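Local structure of beta-glucuronidase (uncultured Clostridium sp., 6U7J) at residues Lys297-Lys302 against Gly356-Asp361; Val323-Leu328 against Trp551-Phe556; Glu534-Met539 against Arg587-Lys592. The protein probably hydrolyses beta-D-glucuronides, releasing glucuronic acid and the conjugated compound, and among its likely targets are estrogen glucuronides in the gut. One frame throughout, in Å; residues are numbered along the deposited sequence.

Interaction 1 (Lys297-Lys302 against Gly356-Asp361); sequences KPFYFK and GIVVID
F299 and F301 reach from strand 297-305 to V358 and I360 at the start of strand 358-362, joining the first and third parallel strands of the glycoside hydrolase family 2 TIM barrel across strand 336-338, which lies between them. The two backbones share no hydrogen bond, and even their nearest pair, F301 and V358, has CA atoms 8.2 Å apart; the contact is made wholly by apolar side chains.

F299 and V358 approach from opposite directions. CG of F299 lies anti to its backbone N (chi1 -179°), which carries the far end of the ring up to the valine, and the valine comes at it obliquely: CZ meets V358 CG2 at 3.6 Å and V358 CB at 3.7 Å, while CE2 is 3.9 Å from the other branch, V358 CG1. Both methyls lie on one side of the ring plane, beyond the CZ end. F301 differs, with CG beside the backbone N and anti to the carbonyl carbon (chi1 -66°), and crosses V358 at about a right angle. Its CE2 is the atom that does the touching, 3.9 Å from V358 CG1 and 4.1 Å from I360 CG1, so that a single ring corner bridges both branched residues.

Alternation along the strand explains the choice of partners. V358 and I360 meet the phenylalanines and also touch strand 409-416 through V410 and M411, whereas V359 turns its side chain to helix 346-355. F292, from the strand that pairs with 297-305 on the hairpin side, meets F301 edge to face and adds to this apolar layer near the N-terminal ends of the parallel strands. The two phenylalanines also brace each other: CE2 of F299 stands over the centre of the F301 ring, 3.6 Å above its plane.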
# COMPACT_ATOMS: atom_id res chain seq x y z
N LYS B 297 -39.69 7.64 -22.56
CA LYS B 297 -39.50 6.46 -21.72
C LYS B 297 -38.73 6.81 -20.45
O LYS B 297 -37.84 7.67 -20.47
CB LYS B 297 -38.77 5.35 -22.50
CG LYS B 297 -39.42 5.08 -23.87
CD LYS B 297 -38.54 4.28 -24.82
CE LYS B 297 -37.59 5.21 -25.60
NZ LYS B 297 -38.05 5.64 -26.95
N PRO B 298 -39.06 6.17 -19.33
CA PRO B 298 -38.43 6.55 -18.06
C PRO B 298 -36.94 6.29 -18.08
O PRO B 298 -36.46 5.30 -18.65
CB PRO B 298 -39.14 5.66 -17.02
CG PRO B 298 -40.35 5.11 -17.73
CD PRO B 298 -39.96 5.02 -19.17
N PHE B 299 -36.20 7.19 -17.45
CA PHE B 299 -34.76 7.14 -17.37
C PHE B 299 -34.37 7.20 -15.91
O PHE B 299 -34.86 8.06 -15.17
CB PHE B 299 -34.11 8.28 -18.16
CG PHE B 299 -32.62 8.27 -18.15
CD1 PHE B 299 -31.91 7.43 -19.00
CD2 PHE B 299 -31.91 9.09 -17.28
CE1 PHE B 299 -30.52 7.41 -18.98
CE2 PHE B 299 -30.53 9.08 -17.26
CZ PHE B 299 -29.83 8.23 -18.12
N TYR B 300 -33.54 6.26 -15.48
CA TYR B 300 -33.02 6.23 -14.12
C TYR B 300 -31.53 6.52 -14.20
O TYR B 300 -30.80 5.82 -14.91
CB TYR B 300 -33.32 4.87 -13.47
CG TYR B 300 -32.96 4.79 -12.01
CD1 TYR B 300 -31.70 4.35 -11.61
CD2 TYR B 300 -33.85 5.19 -11.02
CE1 TYR B 300 -31.34 4.28 -10.27
CE2 TYR B 300 -33.50 5.14 -9.67
CZ TYR B 300 -32.25 4.68 -9.31
OH TYR B 300 -31.88 4.61 -7.98
N PHE B 301 -31.09 7.60 -13.55
CA PHE B 301 -29.68 7.99 -13.59
C PHE B 301 -28.84 6.99 -12.77
O PHE B 301 -29.09 6.78 -11.58
CB PHE B 301 -29.48 9.40 -13.02
CG PHE B 301 -30.11 10.50 -13.85
CD1 PHE B 301 -31.47 10.74 -13.80
CD2 PHE B 301 -29.32 11.34 -14.62
CE1 PHE B 301 -32.03 11.76 -14.54
CE2 PHE B 301 -29.87 12.38 -15.34
CZ PHE B 301 -31.24 12.58 -15.31
N LYS B 302 -27.84 6.40 -13.43
CA LYS B 302 -26.83 5.57 -12.77
C LYS B 302 -25.45 6.08 -13.17
O LYS B 302 -25.08 6.02 -14.35
CB LYS B 302 -26.97 4.09 -13.18
CG LYS B 302 -28.35 3.47 -12.97
CD LYS B 302 -28.41 2.08 -13.60
CE LYS B 302 -28.14 2.15 -15.10
NZ LYS B 302 -28.05 0.80 -15.71
N GLY B 356 -23.66 8.47 -26.32
CA GLY B 356 -25.00 8.37 -25.76
C GLY B 356 -25.07 8.45 -24.25
O GLY B 356 -25.95 7.83 -23.65
N ILE B 357 -24.17 9.21 -23.62
CA ILE B 357 -24.15 9.34 -22.16
C ILE B 357 -24.95 10.57 -21.77
O ILE B 357 -24.84 11.63 -22.39
CB ILE B 357 -22.70 9.41 -21.64
CG1 ILE B 357 -21.97 8.08 -21.88
CG2 ILE B 357 -22.67 9.76 -20.15
CD1 ILE B 357 -20.43 8.20 -21.92
N VAL B 358 -25.75 10.45 -20.74
CA VAL B 358 -26.61 11.54 -20.29
C VAL B 358 -25.86 12.36 -19.25
O VAL B 358 -25.19 11.80 -18.38
CB VAL B 358 -27.93 10.97 -19.73
CG1 VAL B 358 -28.71 12.03 -19.02
CG2 VAL B 358 -28.76 10.36 -20.86
N VAL B 359 -25.95 13.68 -19.34
CA VAL B 359 -25.09 14.56 -18.56
C VAL B 359 -25.94 15.60 -17.85
O VAL B 359 -26.89 16.15 -18.43
CB VAL B 359 -24.01 15.21 -19.46
CG1 VAL B 359 -23.20 16.24 -18.71
CG2 VAL B 359 -23.10 14.15 -20.03
N ILE B 360 -25.64 15.84 -16.57
CA ILE B 360 -26.12 17.00 -15.85
C ILE B 360 -24.99 18.02 -15.88
O ILE B 360 -23.90 17.77 -15.35
CB ILE B 360 -26.52 16.66 -14.40
CG1 ILE B 360 -27.64 15.62 -14.36
CG2 ILE B 360 -26.98 17.90 -13.65
CD1 ILE B 360 -27.90 15.08 -12.94
N ASP B 361 -25.23 19.16 -16.52
CA ASP B 361 -24.23 20.20 -16.76
C ASP B 361 -24.32 21.29 -15.68
O ASP B 361 -25.39 21.88 -15.48
CB ASP B 361 -24.48 20.81 -18.14
CG ASP B 361 -23.22 21.25 -18.85
OD1 ASP B 361 -22.14 21.37 -18.22
OD2 ASP B 361 -23.33 21.52 -20.06

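Interaction 2 (Val323-Leu328 against Trp551-Phe556); sequences VRDCEL and WAFADF
D325 holds its carboxylate between two cations, OD1 in a salt bridge with NE of R577 and OD2 in one with NZ of K306, while the ring of F553 lies against the same group. The acid is buried, and the paired cations probably keep it ionised and fix its rotation. F553 brings a ring corner to it: CE1 is 3.4 Å from D325 CG and 3.5 Å from D325 OD1, with OD2 also close to the same carbon. The carboxylate and ring planes stand 64° apart, so the two groups do not stack. The contact is one of packing, with the polar ends of D325 served by the basic side chains.

L328, one helical turn on, meets the end of the same ring. Its CB and CD1 are each 4.0 Å from F553 CZ, CB coming in at the edge near the ring plane, and the leucine runs across the phenylalanine at about a right angle. The other methyl of L328, CD2, faces elsewhere, lying over one face of the R324 guanidinium, offset toward its rim and 3.8 Å above its plane. F553 spans the gap between loop and helix because its CG is anti to the backbone N (chi1 177°), which carries the ring out toward D325. Around it, F304 meets the ring edge to face and F573 meets it at an intermediate tilt.

The helix also touches other subunits: V323 and R324 pack on I64 of a second subunit, and L328 on T66 of that subunit and on L518 of a third. The carbonyl O of L518 of the third subunit accepts a hydrogen bond from R324 NH2. In the TIM barrel, helix 319-332 is the one that follows strand 297-305, and the 551-556 loop leaves the neighbouring strand 545-551; F553 thus ties the first helix to the segment beyond the last strand, where the barrel closes.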
# COMPACT_ATOMS: atom_id res chain seq x y z
N VAL B 323 -11.11 8.80 -22.62
CA VAL B 323 -11.58 7.58 -23.26
C VAL B 323 -11.57 6.43 -22.27
O VAL B 323 -12.51 5.64 -22.19
CB VAL B 323 -10.74 7.24 -24.51
CG1 VAL B 323 -11.17 5.89 -25.07
CG2 VAL B 323 -10.88 8.35 -25.58
N ARG B 324 -10.51 6.34 -21.47
CA ARG B 324 -10.45 5.32 -20.43
C ARG B 324 -11.61 5.49 -19.46
O ARG B 324 -12.23 4.49 -19.05
CB ARG B 324 -9.09 5.39 -19.71
CG ARG B 324 -9.00 4.64 -18.39
CD ARG B 324 -8.93 3.13 -18.61
NE ARG B 324 -8.77 2.41 -17.35
CZ ARG B 324 -8.73 1.08 -17.24
NH1 ARG B 324 -8.85 0.32 -18.31
NH2 ARG B 324 -8.57 0.53 -16.04
N ASP B 325 -11.95 6.73 -19.10
CA ASP B 325 -13.08 6.97 -18.19
C ASP B 325 -14.40 6.51 -18.80
O ASP B 325 -15.23 5.89 -18.12
CB ASP B 325 -13.15 8.45 -17.80
CG ASP B 325 -12.08 8.85 -16.76
OD1 ASP B 325 -11.20 8.02 -16.43
OD2 ASP B 325 -12.11 10.01 -16.27
N CYS B 326 -14.62 6.78 -20.10
CA CYS B 326 -15.86 6.33 -20.72
C CYS B 326 -15.90 4.81 -20.84
O CYS B 326 -16.97 4.20 -20.74
CB CYS B 326 -16.02 6.95 -22.10
SG CYS B 326 -16.21 8.74 -22.04
N GLU B 327 -14.74 4.18 -21.05
CA GLU B 327 -14.66 2.72 -21.01
C GLU B 327 -15.06 2.19 -19.64
O GLU B 327 -15.71 1.14 -19.53
CB GLU B 327 -13.25 2.25 -21.38
CG GLU B 327 -12.88 2.38 -22.85
CD GLU B 327 -13.49 1.26 -23.70
OE1 GLU B 327 -13.66 0.13 -23.18
OE2 GLU B 327 -13.82 1.51 -24.88
N LEU B 328 -14.67 2.89 -18.58
CA LEU B 328 -14.98 2.41 -17.24
C LEU B 328 -16.45 2.65 -16.92
O LEU B 328 -17.10 1.80 -16.29
CB LEU B 328 -14.08 3.10 -16.21
CG LEU B 328 -12.58 2.75 -16.21
CD1 LEU B 328 -11.84 3.64 -15.22
CD2 LEU B 328 -12.35 1.29 -15.86
N TRP B 551 -20.60 9.30 -5.08
CA TRP B 551 -19.63 10.39 -5.12
C TRP B 551 -18.22 9.86 -5.21
O TRP B 551 -17.80 8.99 -4.43
CB TRP B 551 -19.71 11.35 -3.94
CG TRP B 551 -18.58 12.38 -4.07
CD1 TRP B 551 -17.55 12.59 -3.19
CD2 TRP B 551 -18.36 13.30 -5.16
NE1 TRP B 551 -16.73 13.60 -3.65
CE2 TRP B 551 -17.20 14.05 -4.85
CE3 TRP B 551 -19.05 13.59 -6.35
CZ2 TRP B 551 -16.71 15.06 -5.68
CZ3 TRP B 551 -18.55 14.60 -7.19
CH2 TRP B 551 -17.40 15.32 -6.85
N ALA B 552 -17.50 10.46 -6.15
CA ALA B 552 -16.15 10.19 -6.58
C ALA B 552 -16.19 8.96 -7.47
O ALA B 552 -16.28 7.81 -7.01
CB ALA B 552 -15.20 10.08 -5.41
N PHE B 553 -16.26 9.26 -8.77
CA PHE B 553 -15.80 8.33 -9.79
C PHE B 553 -14.40 7.84 -9.47
O PHE B 553 -14.14 6.64 -9.45
CB PHE B 553 -15.85 9.04 -11.15
CG PHE B 553 -15.33 8.23 -12.28
CD1 PHE B 553 -14.09 8.50 -12.83
CD2 PHE B 553 -16.08 7.17 -12.79
CE1 PHE B 553 -13.59 7.74 -13.88
CE2 PHE B 553 -15.60 6.39 -13.84
CZ PHE B 553 -14.35 6.68 -14.39
N ALA B 554 -13.48 8.78 -9.20
CA ALA B 554 -12.07 8.48 -8.97
C ALA B 554 -11.53 9.36 -7.85
O ALA B 554 -11.94 10.51 -7.69
CB ALA B 554 -11.22 8.70 -10.24
N ASP B 555 -10.60 8.79 -7.07
CA ASP B 555 -9.83 9.57 -6.11
C ASP B 555 -9.30 10.83 -6.80
O ASP B 555 -8.84 10.76 -7.95
CB ASP B 555 -8.68 8.72 -5.54
CG ASP B 555 -9.17 7.48 -4.73
OD1 ASP B 555 -10.35 7.43 -4.34
OD2 ASP B 555 -8.37 6.54 -4.49
N PHE B 556 -9.39 11.98 -6.13
CA PHE B 556 -8.96 13.25 -6.72
C PHE B 556 -8.32 14.13 -5.65
O PHE B 556 -8.47 13.89 -4.45
CB PHE B 556 -10.14 14.00 -7.36
CG PHE B 556 -11.22 14.38 -6.40
CD1 PHE B 556 -11.19 15.62 -5.75
CD2 PHE B 556 -12.29 13.51 -6.16
CE1 PHE B 556 -12.19 15.97 -4.85
CE2 PHE B 556 -13.30 13.86 -5.26
CZ PHE B 556 -13.26 15.08 -4.61

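Interaction 3 (Glu534-Met539 against Arg587-Lys592); sequences ENNKAM and RERWRK
An extended chain from CG to NE, with CG anti to the backbone N (chi1 169°), carries R589 across to N536, whose own CG stands beside its backbone N (chi1 -78°) and presents the amide to the guanidinium. The pair joins two outer helices of the TIM barrel, helix 525-540, just before strand 545-551, and helix 581-592, which comes after that strand, over a gap in which the nearest CA atoms, those of N536 and R589, are 9.7 Å apart.

The flat groups lie one over the other, their planes only 16° apart. N536 CB sits over the centre of the guanidinium, 3.7 Å from R589 CZ, and the amide extends from there along the arginine toward NE and CD. ND2 of N536 consequently comes over the face at R589 NE rather than in line with its N-H. Both nitrogens are donors, so no hydrogen bond joins them; the contact is a stack of two planar groups whose polar edges look elsewhere.

Those edges have firm partners. R589 forms salt bridges through NH2 with D540 and through NH1 with E548, and N536 OD1 is hydrogen-bonded to the hydroxyl of Y507. The two carboxylates probably hold the guanidinium plane where the asparagine can lie on it. E548 also receives a hydrogen bond from W590 NE1, so the residue next to the arginine in helix 581-592 is tied to the same residue of strand 545-551. Within the stack the closest approach is N536 ND2 to R589 NE, at 3.2 Å.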
# COMPACT_ATOMS: atom_id res chain seq x y z
N GLU B 534 -26.24 -0.21 1.68
CA GLU B 534 -27.30 0.18 2.59
C GLU B 534 -28.01 1.43 2.09
O GLU B 534 -29.25 1.52 2.17
CB GLU B 534 -26.72 0.41 3.99
CG GLU B 534 -26.29 -0.88 4.70
CD GLU B 534 -27.41 -1.89 4.73
OE1 GLU B 534 -28.49 -1.55 5.26
OE2 GLU B 534 -27.24 -3.01 4.21
N ASN B 535 -27.26 2.40 1.56
CA ASN B 535 -27.91 3.55 0.95
C ASN B 535 -28.78 3.11 -0.22
O ASN B 535 -29.93 3.55 -0.34
CB ASN B 535 -26.87 4.58 0.52
CG ASN B 535 -26.37 5.43 1.68
OD1 ASN B 535 -27.14 6.17 2.29
ND2 ASN B 535 -25.09 5.29 2.02
N ASN B 536 -28.27 2.20 -1.05
CA ASN B 536 -29.03 1.74 -2.21
C ASN B 536 -30.32 1.06 -1.78
O ASN B 536 -31.36 1.18 -2.46
CB ASN B 536 -28.18 0.80 -3.05
CG ASN B 536 -27.17 1.54 -3.90
OD1 ASN B 536 -27.23 2.76 -4.00
ND2 ASN B 536 -26.25 0.81 -4.52
N LYS B 537 -30.29 0.34 -0.65
CA LYS B 537 -31.49 -0.29 -0.12
C LYS B 537 -32.57 0.75 0.15
O LYS B 537 -33.74 0.52 -0.14
CB LYS B 537 -31.15 -1.06 1.15
CG LYS B 537 -32.25 -1.98 1.62
CD LYS B 537 -31.89 -2.60 2.96
CE LYS B 537 -33.08 -2.52 3.91
NZ LYS B 537 -33.40 -3.84 4.53
N ALA B 538 -32.18 1.89 0.72
CA ALA B 538 -33.14 2.95 1.01
C ALA B 538 -33.82 3.44 -0.26
O ALA B 538 -35.05 3.54 -0.33
CB ALA B 538 -32.44 4.10 1.74
N MET B 539 -33.03 3.77 -1.28
CA MET B 539 -33.59 4.31 -2.51
C MET B 539 -34.47 3.29 -3.22
O MET B 539 -35.45 3.66 -3.87
CB MET B 539 -32.47 4.77 -3.44
CG MET B 539 -31.56 5.83 -2.84
SD MET B 539 -30.27 6.26 -4.04
CE MET B 539 -28.83 5.51 -3.26
N ARG B 587 -21.15 -2.67 -10.24
CA ARG B 587 -21.37 -3.15 -11.61
C ARG B 587 -22.50 -4.17 -11.67
O ARG B 587 -23.38 -4.09 -12.54
CB ARG B 587 -20.07 -3.74 -12.18
CG ARG B 587 -20.23 -4.30 -13.60
CD ARG B 587 -18.91 -4.66 -14.31
NE ARG B 587 -18.73 -6.11 -14.39
CZ ARG B 587 -18.67 -6.83 -15.51
NH1 ARG B 587 -18.52 -8.14 -15.41
NH2 ARG B 587 -18.74 -6.27 -16.71
N GLU B 588 -22.49 -5.15 -10.76
CA GLU B 588 -23.53 -6.18 -10.78
C GLU B 588 -24.92 -5.58 -10.59
O GLU B 588 -25.88 -6.00 -11.24
CB GLU B 588 -23.27 -7.26 -9.72
CG GLU B 588 -22.05 -8.14 -10.01
CD GLU B 588 -22.17 -8.93 -11.31
OE1 GLU B 588 -23.07 -9.80 -11.40
OE2 GLU B 588 -21.36 -8.70 -12.24
N ARG B 589 -25.05 -4.59 -9.72
CA ARG B 589 -26.34 -3.91 -9.60
C ARG B 589 -26.70 -3.14 -10.88
O ARG B 589 -27.75 -3.38 -11.48
CB ARG B 589 -26.30 -2.98 -8.39
CG ARG B 589 -27.47 -2.02 -8.28
CD ARG B 589 -27.23 -1.15 -7.07
NE ARG B 589 -28.18 -0.05 -6.92
CZ ARG B 589 -29.39 -0.18 -6.41
NH1 ARG B 589 -30.18 0.89 -6.29
NH2 ARG B 589 -29.83 -1.37 -6.02
N TRP B 590 -25.83 -2.22 -11.32
CA TRP B 590 -26.23 -1.35 -12.43
C TRP B 590 -26.41 -2.11 -13.73
O TRP B 590 -27.27 -1.75 -14.54
CB TRP B 590 -25.21 -0.22 -12.63
CG TRP B 590 -25.30 0.88 -11.61
CD1 TRP B 590 -26.29 1.07 -10.68
CD2 TRP B 590 -24.35 1.93 -11.40
NE1 TRP B 590 -26.01 2.18 -9.91
CE2 TRP B 590 -24.83 2.73 -10.33
CE3 TRP B 590 -23.14 2.28 -12.01
CZ2 TRP B 590 -24.13 3.84 -9.87
CZ3 TRP B 590 -22.45 3.39 -11.54
CH2 TRP B 590 -22.95 4.16 -10.49
N ARG B 591 -25.63 -3.17 -13.96
CA ARG B 591 -25.81 -3.92 -15.20
C ARG B 591 -27.11 -4.72 -15.21
O ARG B 591 -27.57 -5.08 -16.29
CB ARG B 591 -24.62 -4.85 -15.45
CG ARG B 591 -23.37 -4.08 -15.91
CD ARG B 591 -22.34 -4.98 -16.58
NE ARG B 591 -21.55 -4.21 -17.54
CZ ARG B 591 -21.74 -4.22 -18.86
NH1 ARG B 591 -20.97 -3.49 -19.65
NH2 ARG B 591 -22.70 -4.97 -19.38
N LYS B 592 -27.71 -4.99 -14.05
CA LYS B 592 -28.99 -5.67 -14.04
C LYS B 592 -30.18 -4.71 -14.03
O LYS B 592 -31.31 -5.16 -14.21
CB LYS B 592 -29.10 -6.63 -12.85
CG LYS B 592 -28.38 -7.99 -13.05
CD LYS B 592 -26.88 -7.83 -13.40
CE LYS B 592 -26.15 -9.15 -13.60
NZ LYS B 592 -26.31 -9.64 -15.01

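How the interactions relate
All three interactions belong to one TIM barrel, with centres 16 to 18 Å apart. Interactions 1 and 2 touch where I357 CD1 packs 4.2 Å from C326 SG, linking strand 358-362 to helix 319-332. Interactions 1 and 3 meet through a probable hydrogen bond from K302 NZ to W590 O, at 2.9 Å, and E548 joins them again by binding Y300 OH as well as R589 and W590. Interactions 2 and 3 stay about 7 Å apart at their nearest atoms, yet F304 meets both F553 and W590 edge to face. Substrate probably binds, as in other TIM barrels, at the C-terminal strand ends, nearer interaction 2.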